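Local coordinates for protein type IV pilus biogenesis factor PilY1 (Pseudomonas aeruginosa, PDB 3HX6) that takes part in type IV pilus assembly, twitching motility and host-cell adhesion, and through its calcium-binding C-terminal domain appears to regulate PilT-driven pilus retraction, at residues R202-K207 and A296-A301; D281-K286 and S305-F310; A143-G148 and I228-G233. The protein carries 3 engineered substitutions. All blocks are in the same frame, centred on the assembly; numbering follows the deposited sequence.

Interaction 1. Residues R202-K207 and A296-A301; sequences RLHNGK and ANDGPA
His204 meets the carboxylate of Asp298 edge-on: ND1 donates to OD1 at 2.7 Å, with an N-H...O angle of 162°. The oxygen lies in the ring plane and accepts through its syn lone pair, yet the carboxylate is turned almost square to the imidazole, 85° between planes. In both residues CG lies beside the backbone N (chi1 -79° in His204), which brings ring and carboxylate together between the two loops. Arg202 NH1 lies 3.9 Å from Asp298 OD2, near the guanidinium plane, in a long salt bridge, while NE of that arginine pairs with Glu69. One face of the guanidinium is covered by Gly206 O, 3.2 Å above its centre.

The backbones are joined beside this pair. Residues 203-206 form a type I turn, and Gly299 N donates to the turn carbonyl His204 O at 3.1 Å. Next to it, Asn205 CA sends a C-H...O contact to Gly299 O at 3.0 Å. Asn205 itself bridges further through a water that lies 3.0 Å from its ND2 and also binds Pro300 O, while its OD1 accepts from Lys207 N in an Asx turn.

Across the imidazole from Asp298, NE2 is hydrogen-bonded to OD1 of Asp266, a calcium ligand. With a carboxylate at each nitrogen, the ring is fixed in its rotation and probably inclined toward the protonated form. His204 is thus a second-shell residue to the calcium, and Asp298, one step further out, helps to orient it.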
loop_
_atom_site.group_PDB
_atom_site.type_symbol
_atom_site.label_atom_id
_atom_site.label_comp_id
_atom_site.label_asym_id
_atom_site.label_seq_id
_atom_site.Cartn_x
_atom_site.Cartn_y
_atom_site.Cartn_z
ATOM N N ARG A 202 -4.545 18.497 -16.762
ATOM C CA ARG A 202 -5.714 19.287 -17.093
ATOM C C ARG A 202 -5.312 20.744 -16.934
ATOM O O ARG A 202 -4.732 21.123 -15.914
ATOM C CB ARG A 202 -6.860 18.959 -16.135
ATOM C CG ARG A 202 -8.104 19.803 -16.348
ATOM C CD ARG A 202 -8.687 19.606 -17.730
ATOM N NE ARG A 202 -10.141 19.725 -17.705
ATOM C CZ ARG A 202 -10.803 20.836 -17.406
ATOM N NH1 ARG A 202 -10.145 21.951 -17.106
ATOM N NH2 ARG A 202 -12.128 20.827 -17.391
ATOM N N LEU A 203 -5.613 21.557 -17.938
ATOM C CA LEU A 203 -5.257 22.966 -17.879
ATOM C C LEU A 203 -6.482 23.865 -17.831
ATOM O O LEU A 203 -7.622 23.420 -18.055
ATOM C CB LEU A 203 -4.378 23.350 -19.080
ATOM C CG LEU A 203 -3.120 22.499 -19.296
ATOM C CD1 LEU A 203 -2.320 23.046 -20.476
ATOM C CD2 LEU A 203 -2.276 22.498 -18.043
ATOM N N HIS A 204 -6.236 25.134 -17.540
ATOM C CA HIS A 204 -7.307 26.109 -17.435
ATOM C C HIS A 204 -7.988 26.449 -18.760
ATOM O O HIS A 204 -8.888 27.282 -18.787
ATOM C CB HIS A 204 -6.778 27.378 -16.755
ATOM C CG HIS A 204 -6.683 27.262 -15.266
ATOM N ND1 HIS A 204 -7.793 27.281 -14.448
ATOM C CD2 HIS A 204 -5.617 27.084 -14.447
ATOM C CE1 HIS A 204 -7.416 27.122 -13.193
ATOM N NE2 HIS A 204 -6.099 26.999 -13.165
ATOM N N ASN A 205 -7.566 25.819 -19.856
ATOM C CA ASN A 205 -8.212 26.087 -21.137
ATOM C C ASN A 205 -9.344 25.074 -21.304
ATOM O O ASN A 205 -9.905 24.918 -22.385
ATOM C CB ASN A 205 -7.208 25.994 -22.298
ATOM C CG ASN A 205 -6.824 24.573 -22.633
ATOM O OD1 ASN A 205 -6.632 23.746 -21.748
ATOM N ND2 ASN A 205 -6.698 24.286 -23.924
ATOM N N GLY A 206 -9.663 24.396 -20.201
ATOM C CA GLY A 206 -10.735 23.416 -20.169
ATOM C C GLY A 206 -10.422 22.022 -20.678
ATOM O O GLY A 206 -11.292 21.145 -20.656
ATOM N N LYS A 207 -9.186 21.791 -21.108
ATOM C CA LYS A 207 -8.842 20.485 -21.654
ATOM C C LYS A 207 -7.555 19.875 -21.107
ATOM O O LYS A 207 -6.762 20.539 -20.429
ATOM C CB LYS A 207 -8.755 20.594 -23.182
ATOM C CG LYS A 207 -9.941 21.343 -23.799
ATOM C CD LYS A 207 -9.751 21.597 -25.285
ATOM C CE LYS A 207 -10.177 20.406 -26.124
ATOM N NZ LYS A 207 -11.653 20.218 -26.045
ATOM N N ALA A 296 -13.688 29.061 -12.740
ATOM C CA ALA A 296 -14.847 29.795 -13.237
ATOM C C ALA A 296 -14.767 30.252 -14.687
ATOM O O ALA A 296 -15.720 30.078 -15.445
ATOM C CB ALA A 296 -15.121 30.993 -12.332
ATOM N N ASN A 297 -13.643 30.838 -15.078
ATOM C CA ASN A 297 -13.500 31.316 -16.446
ATOM C C ASN A 297 -12.715 30.377 -17.348
ATOM O O ASN A 297 -12.250 30.787 -18.409
ATOM C CB ASN A 297 -12.840 32.698 -16.455
ATOM C CG ASN A 297 -13.574 33.700 -15.580
ATOM O OD1 ASN A 297 -14.794 33.845 -15.671
ATOM N ND2 ASN A 297 -12.833 34.401 -14.730
ATOM N N ASP A 298 -12.559 29.121 -16.945
ATOM C CA ASP A 298 -11.816 28.189 -17.788
ATOM C C ASP A 298 -12.452 28.073 -19.163
ATOM O O ASP A 298 -13.677 28.043 -19.297
ATOM C CB ASP A 298 -11.732 26.813 -17.130
ATOM C CG ASP A 298 -10.623 26.734 -16.103
ATOM O OD1 ASP A 298 -10.096 27.798 -15.720
ATOM O OD2 ASP A 298 -10.283 25.615 -15.673
ATOM N N GLY A 299 -11.605 28.016 -20.184
ATOM C CA GLY A 299 -12.088 27.907 -21.542
ATOM C C GLY A 299 -10.942 28.037 -22.523
ATOM O O GLY A 299 -9.830 28.411 -22.141
ATOM N N PRO A 300 -11.188 27.754 -23.810
ATOM C CA PRO A 300 -10.142 27.843 -24.832
ATOM C C PRO A 300 -9.422 29.186 -24.889
ATOM O O PRO A 300 -8.240 29.245 -25.224
ATOM C CB PRO A 300 -10.893 27.516 -26.123
ATOM C CG PRO A 300 -12.283 28.010 -25.838
ATOM C CD PRO A 300 -12.510 27.531 -24.425
ATOM N N ALA A 301 -10.125 30.256 -24.538
ATOM C CA ALA A 301 -9.546 31.593 -24.567
ATOM C C ALA A 301 -8.395 31.784 -23.579
ATOM O O ALA A 301 -7.453 32.529 -23.851
ATOM C CB ALA A 301 -10.631 32.631 -24.299
HETATM O O HOH W 1 -7.260 26.502 -25.908
#

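Interaction 2. Residues D281-K286 and S305-F310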
loop_
_atom_site.group_PDB
_atom_site.type_symbol
_atom_site.label_atom_id
_atom_site.label_comp_id
_atom_site.label_asym_id
_atom_site.label_seq_id
_atom_site.Cartn_x
_atom_site.Cartn_y
_atom_site.Cartn_z
ATOM N N ASP A 281 3.086 30.835 -16.304
ATOM C CA ASP A 281 1.780 31.037 -15.699
ATOM C C ASP A 281 0.783 30.357 -16.621
ATOM O O ASP A 281 0.666 30.729 -17.791
ATOM C CB ASP A 281 1.436 32.527 -15.615
ATOM C CG ASP A 281 2.268 33.275 -14.580
ATOM O OD1 ASP A 281 2.142 34.517 -14.516
ATOM O OD2 ASP A 281 3.038 32.632 -13.836
ATOM N N LEU A 282 0.080 29.355 -16.106
ATOM C CA LEU A 282 -0.907 28.655 -16.910
ATOM C C LEU A 282 -2.297 29.046 -16.425
ATOM O O LEU A 282 -3.180 28.204 -16.289
ATOM C CB LEU A 282 -0.704 27.132 -16.828
ATOM C CG LEU A 282 0.688 26.622 -17.242
ATOM C CD1 LEU A 282 0.702 25.085 -17.250
ATOM C CD2 LEU A 282 1.064 27.172 -18.626
ATOM N N ILE A 283 -2.464 30.337 -16.150
ATOM C CA ILE A 283 -3.739 30.904 -15.704
ATOM C C ILE A 283 -3.985 32.194 -16.492
ATOM O O ILE A 283 -3.066 32.734 -17.108
ATOM C CB ILE A 283 -3.731 31.241 -14.193
ATOM C CG1 ILE A 283 -2.538 32.140 -13.872
ATOM C CG2 ILE A 283 -3.701 29.958 -13.368
ATOM C CD1 ILE A 283 -2.527 32.655 -12.451
ATOM N N ALA A 284 -5.219 32.685 -16.465
ATOM C CA ALA A 284 -5.578 33.899 -17.193
ATOM C C ALA A 284 -4.840 35.154 -16.730
ATOM O O ALA A 284 -4.324 35.212 -15.614
ATOM C CB ALA A 284 -7.079 34.124 -17.108
ATOM N N GLY A 285 -4.798 36.158 -17.605
ATOM C CA GLY A 285 -4.141 37.414 -17.286
ATOM C C GLY A 285 -4.743 38.036 -16.041
ATOM O O GLY A 285 -4.041 38.276 -15.059
ATOM N N LYS A 286 -6.046 38.304 -16.081
ATOM C CA LYS A 286 -6.734 38.871 -14.927
ATOM C C LYS A 286 -6.677 37.823 -13.828
ATOM O O LYS A 286 -6.015 36.796 -13.974
ATOM C CB LYS A 286 -8.203 39.172 -15.245
ATOM C CG LYS A 286 -8.452 40.394 -16.119
ATOM C CD LYS A 286 -7.969 40.197 -17.547
ATOM C CE LYS A 286 -8.488 41.308 -18.454
ATOM N NZ LYS A 286 -8.131 42.669 -17.952
ATOM N N SER A 305 -3.726 33.523 -22.764
ATOM C CA SER A 305 -3.229 34.233 -21.590
ATOM C C SER A 305 -2.021 33.543 -20.966
ATOM O O SER A 305 -1.305 34.160 -20.184
ATOM C CB SER A 305 -4.322 34.371 -20.528
ATOM O OG SER A 305 -5.347 35.238 -20.970
ATOM N N PHE A 306 -1.802 32.268 -21.284
ATOM C CA PHE A 306 -0.649 31.556 -20.729
ATOM C C PHE A 306 0.585 32.386 -21.083
ATOM O O PHE A 306 0.626 33.006 -22.139
ATOM C CB PHE A 306 -0.531 30.148 -21.328
ATOM C CG PHE A 306 -1.636 29.212 -20.916
ATOM C CD1 PHE A 306 -1.787 27.987 -21.549
ATOM C CD2 PHE A 306 -2.519 29.551 -19.895
ATOM C CE1 PHE A 306 -2.799 27.108 -21.178
ATOM C CE2 PHE A 306 -3.538 28.679 -19.514
ATOM C CZ PHE A 306 -3.677 27.453 -20.158
ATOM N N ARG A 307 1.585 32.401 -20.208
ATOM C CA ARG A 307 2.770 33.215 -20.456
ATOM C C ARG A 307 3.946 32.790 -19.587
ATOM O O ARG A 307 3.766 32.127 -18.566
ATOM C CB ARG A 307 2.438 34.671 -20.126
ATOM C CG ARG A 307 1.988 34.815 -18.675
ATOM C CD ARG A 307 1.417 36.182 -18.319
ATOM N NE ARG A 307 0.802 36.147 -16.988
ATOM C CZ ARG A 307 -0.328 35.500 -16.692
ATOM N NH1 ARG A 307 -0.991 34.832 -17.629
ATOM N NH2 ARG A 307 -0.794 35.505 -15.450
ATOM N N VAL A 308 5.150 33.179 -20.000
ATOM C CA VAL A 308 6.324 32.881 -19.208
ATOM C C VAL A 308 6.137 33.805 -18.011
ATOM O O VAL A 308 5.749 34.962 -18.178
ATOM C CB VAL A 308 7.631 33.264 -19.929
ATOM C CG1 VAL A 308 8.819 32.841 -19.080
ATOM C CG2 VAL A 308 7.688 32.616 -21.302
ATOM N N SER A 309 6.395 33.294 -16.813
ATOM C CA SER A 309 6.223 34.070 -15.594
ATOM C C SER A 309 7.295 35.136 -15.412
ATOM O O SER A 309 8.261 35.202 -16.166
ATOM C CB SER A 309 6.253 33.138 -14.372
ATOM O OG SER A 309 5.317 32.075 -14.491
ATOM N N PHE A 310 7.103 35.982 -14.406
ATOM C CA PHE A 310 8.086 36.999 -14.069
ATOM C C PHE A 310 8.488 37.890 -15.240
ATOM O O PHE A 310 9.637 38.329 -15.320
ATOM C CB PHE A 310 9.323 36.298 -13.507
ATOM C CG PHE A 310 8.998 35.214 -12.505
ATOM C CD1 PHE A 310 9.689 34.010 -12.513
ATOM C CD2 PHE A 310 8.001 35.405 -11.552
ATOM C CE1 PHE A 310 9.387 33.012 -11.586
ATOM C CE2 PHE A 310 7.695 34.411 -10.620
ATOM C CZ PHE A 310 8.385 33.218 -10.637
HETATM O O HOH W 2 4.141 36.098 -13.997
HETATM O O HOH W 3 0.308 35.635 -12.816
HETATM O O HOH W 4 -6.768 37.817 -19.085
#
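Asp281 and Arg307 bury the most surface here and pair through both backbone and side chain. They form an antiparallel hydrogen-bonded pair: Asp281 N reaches Arg307 O at 2.7 Å, and Arg307 N returns to Asp281 O at 3.1 Å. Arg307 has CG wedged between its backbone N and carbonyl carbon (chi1 58°), and the chain, extended from CG to NE, lays the guanidinium over Asp281, whose CB sits 3.6 Å above the centre of one face. The carboxylate stands nearly upright on that same face, planes 81° apart, so OD1 forms its salt bridge to NH2 (3.2 Å) from above the guanidinium. A water also spans OD1 and NH2. NH1 is gripped in plane by two carbonyls, Ile283 O at 3.0 Å and Ser305 O at 2.7 Å, which hold the group flat across the start of the loop.

The Phe306 ring packs against Leu282, whose CD2 lies over the rim of one face, 4.1 Å from Phe306 CG, and Leu239 of strand 235-241 touches both side chains.

The pairing belongs to the two last strands, 276-281 and 307-317, of a four-stranded antiparallel blade of the beta-propeller, and the intervening loop leaves and returns at this point.

Interaction 3. Residues A143-G148 and I228-G233. Engineered in segment 228-233: Met230 (natural residue Leu).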
loop_
_atom_site.group_PDB
_atom_site.type_symbol
_atom_site.label_atom_id
_atom_site.label_comp_id
_atom_site.label_asym_id
_atom_site.label_seq_id
_atom_site.Cartn_x
_atom_site.Cartn_y
_atom_site.Cartn_z
ATOM N N ALA A 143 -0.440 7.961 -18.556
ATOM C CA ALA A 143 -1.271 8.693 -17.618
ATOM C C ALA A 143 -2.724 8.605 -18.026
ATOM O O ALA A 143 -3.041 8.251 -19.163
ATOM C CB ALA A 143 -0.834 10.161 -17.565
ATOM N N ASP A 144 -3.611 8.899 -17.083
ATOM C CA ASP A 144 -5.032 8.906 -17.375
ATOM C C ASP A 144 -5.355 10.335 -17.783
ATOM O O ASP A 144 -4.848 11.286 -17.190
ATOM C CB ASP A 144 -5.849 8.509 -16.144
ATOM C CG ASP A 144 -5.780 7.021 -15.858
ATOM O OD1 ASP A 144 -5.326 6.271 -16.743
ATOM O OD2 ASP A 144 -6.188 6.600 -14.758
ATOM N N ALA A 145 -6.169 10.485 -18.818
ATOM C CA ALA A 145 -6.541 11.806 -19.292
ATOM C C ALA A 145 -7.979 11.773 -19.780
ATOM O O ALA A 145 -8.508 10.718 -20.110
ATOM C CB ALA A 145 -5.606 12.246 -20.422
ATOM N N PHE A 146 -8.604 12.937 -19.830
ATOM C CA PHE A 146 -9.983 13.027 -20.269
ATOM C C PHE A 146 -10.081 13.815 -21.565
ATOM O O PHE A 146 -9.569 14.930 -21.661
ATOM C CB PHE A 146 -10.815 13.694 -19.171
ATOM C CG PHE A 146 -12.295 13.677 -19.420
ATOM C CD1 PHE A 146 -12.925 14.756 -20.028
ATOM C CD2 PHE A 146 -13.069 12.596 -19.001
ATOM C CE1 PHE A 146 -14.310 14.766 -20.211
ATOM C CE2 PHE A 146 -14.455 12.592 -19.179
ATOM C CZ PHE A 146 -15.075 13.680 -19.784
ATOM N N PHE A 147 -10.720 13.216 -22.567
ATOM C CA PHE A 147 -10.930 13.865 -23.854
ATOM C C PHE A 147 -11.918 13.024 -24.665
ATOM O O PHE A 147 -12.124 11.842 -24.380
ATOM C CB PHE A 147 -9.598 14.053 -24.592
ATOM C CG PHE A 147 -8.877 12.776 -24.900
ATOM C CD1 PHE A 147 -9.151 12.072 -26.071
ATOM C CD2 PHE A 147 -7.902 12.284 -24.033
ATOM C CE1 PHE A 147 -8.464 10.896 -26.380
ATOM C CE2 PHE A 147 -7.207 11.106 -24.334
ATOM C CZ PHE A 147 -7.490 10.413 -25.512
ATOM N N GLY A 148 -12.550 13.633 -25.659
ATOM C CA GLY A 148 -13.527 12.894 -26.435
ATOM C C GLY A 148 -14.670 12.499 -25.517
ATOM O O GLY A 148 -15.372 11.519 -25.760
ATOM N N ILE A 228 0.564 20.695 -25.824
ATOM C CA ILE A 228 -0.069 19.936 -26.886
ATOM C C ILE A 228 -1.421 19.380 -26.460
ATOM O O ILE A 228 -1.519 18.683 -25.452
ATOM C CB ILE A 228 0.856 18.773 -27.291
ATOM C CG1 ILE A 228 2.263 19.325 -27.571
ATOM C CG2 ILE A 228 0.291 18.042 -28.505
ATOM C CD1 ILE A 228 3.333 18.263 -27.711
ATOM N N ASP A 229 -2.462 19.683 -27.228
ATOM C CA ASP A 229 -3.794 19.186 -26.906
ATOM C C ASP A 229 -3.755 17.665 -26.894
ATOM O O ASP A 229 -3.343 17.034 -27.872
ATOM C CB ASP A 229 -4.819 19.663 -27.941
ATOM C CG ASP A 229 -6.234 19.225 -27.599
ATOM O OD1 ASP A 229 -6.757 19.668 -26.554
ATOM O OD2 ASP A 229 -6.816 18.434 -28.372
ATOM N N MET A 230 -4.187 17.077 -25.785
ATOM C CA MET A 230 -4.184 15.628 -25.634
ATOM C C MET A 230 -4.909 14.907 -26.765
ATOM O O MET A 230 -4.380 13.965 -27.356
ATOM C CB MET A 230 -4.825 15.237 -24.298
ATOM C CG MET A 230 -4.628 13.777 -23.916
ATOM S SD MET A 230 -2.866 13.346 -23.757
ATOM C CE MET A 230 -2.576 12.456 -25.247
ATOM N N GLU A 231 -6.119 15.353 -27.074
ATOM C CA GLU A 231 -6.902 14.708 -28.113
ATOM C C GLU A 231 -6.376 14.869 -29.532
ATOM O O GLU A 231 -6.209 13.887 -30.259
ATOM C CB GLU A 231 -8.349 15.212 -28.067
ATOM C CG GLU A 231 -9.233 14.654 -29.176
ATOM C CD GLU A 231 -10.680 15.092 -29.044
ATOM O OE1 GLU A 231 -10.926 16.307 -28.871
ATOM O OE2 GLU A 231 -11.573 14.223 -29.122
ATOM N N THR A 232 -6.100 16.109 -29.909
ATOM C CA THR A 232 -5.672 16.440 -31.262
ATOM C C THR A 232 -4.187 16.431 -31.585
ATOM O O THR A 232 -3.811 16.193 -32.728
ATOM C CB THR A 232 -6.238 17.822 -31.649
ATOM O OG1 THR A 232 -7.669 17.739 -31.713
ATOM C CG2 THR A 232 -5.702 18.276 -32.997
ATOM N N GLY A 233 -3.344 16.695 -30.594
ATOM C CA GLY A 233 -1.918 16.746 -30.858
ATOM C C GLY A 233 -1.583 18.123 -31.406
ATOM O O GLY A 233 -0.444 18.406 -31.774
HETATM O O HOH W 5 -11.918 16.154 -26.395
#
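Where strand 143-147 runs out, its backbone comes nearest the turn that follows strand 223-229, with Phe147 CA 5.9 Å from Glu231 CA. The two segments stay too far apart to pair as strands. Beyond Asp229, segment 228-233 coils through helical backbone angles at residues 230-232, and it is held by two bonds back to Asp229: Gly233 N to the carbonyl O at 2.7 Å, and Thr232 N to OD2 at 2.9 Å, an Asx motif. Gly148, with phi 64°, turns segment 143-148 away just after the contact.

Side chains close the gap. Phe147 has CG between the backbone N and the carbonyl carbon (chi1 61°), which brings the ring against Met230 and Glu231, both approaching it obliquely from the same side. CG of the engineered Met230 is 3.6 Å from Phe147 CD2, and the same methylene lies 3.9 Å from Ala145 CB. Glu231 CB meets the ring nearer Phe147 CD1, at 3.8 Å. Beyond CG the glutamate chain is extended, taking the carboxylate past the ring toward Gly148. There a water is bound by Gly148 N at 2.7 Å and makes a weak bond to Glu231 OE1.

The contact thus joins two successive propeller blades, those containing strands 141-147 and 223-229. Leu180 of strand 178-184 touches both Phe147 and Met230, and the Met230 carbonyl accepts from Trp181 of that strand. Trp208 of strand 208-213 packs on Ala145, while His152 of strand 150-158 stacks on the Phe147 ring.

Interactions 1 and 2 adjoin, their centres 12 Å apart: His204 CD2 packs 3.3 Å from Leu282 O and 3.6 Å from Ile283 CG2, and Leu203 touches both Leu282 and Phe306. Together they flank the calcium loop formed by Asp258, Asn260, Asp262, Val264 and Asp266. The His204 side chain is about 4 Å from the bound calcium ion and that of Ile283 about 7 Å. Interaction 3 lies away from this site. It reaches interaction 1 through Lys207 CE, 3.5 Å from Asp229 OD1, but stays about 9 Å from interaction 2 at the nearest atoms. Interaction 1 is therefore the link between the other two.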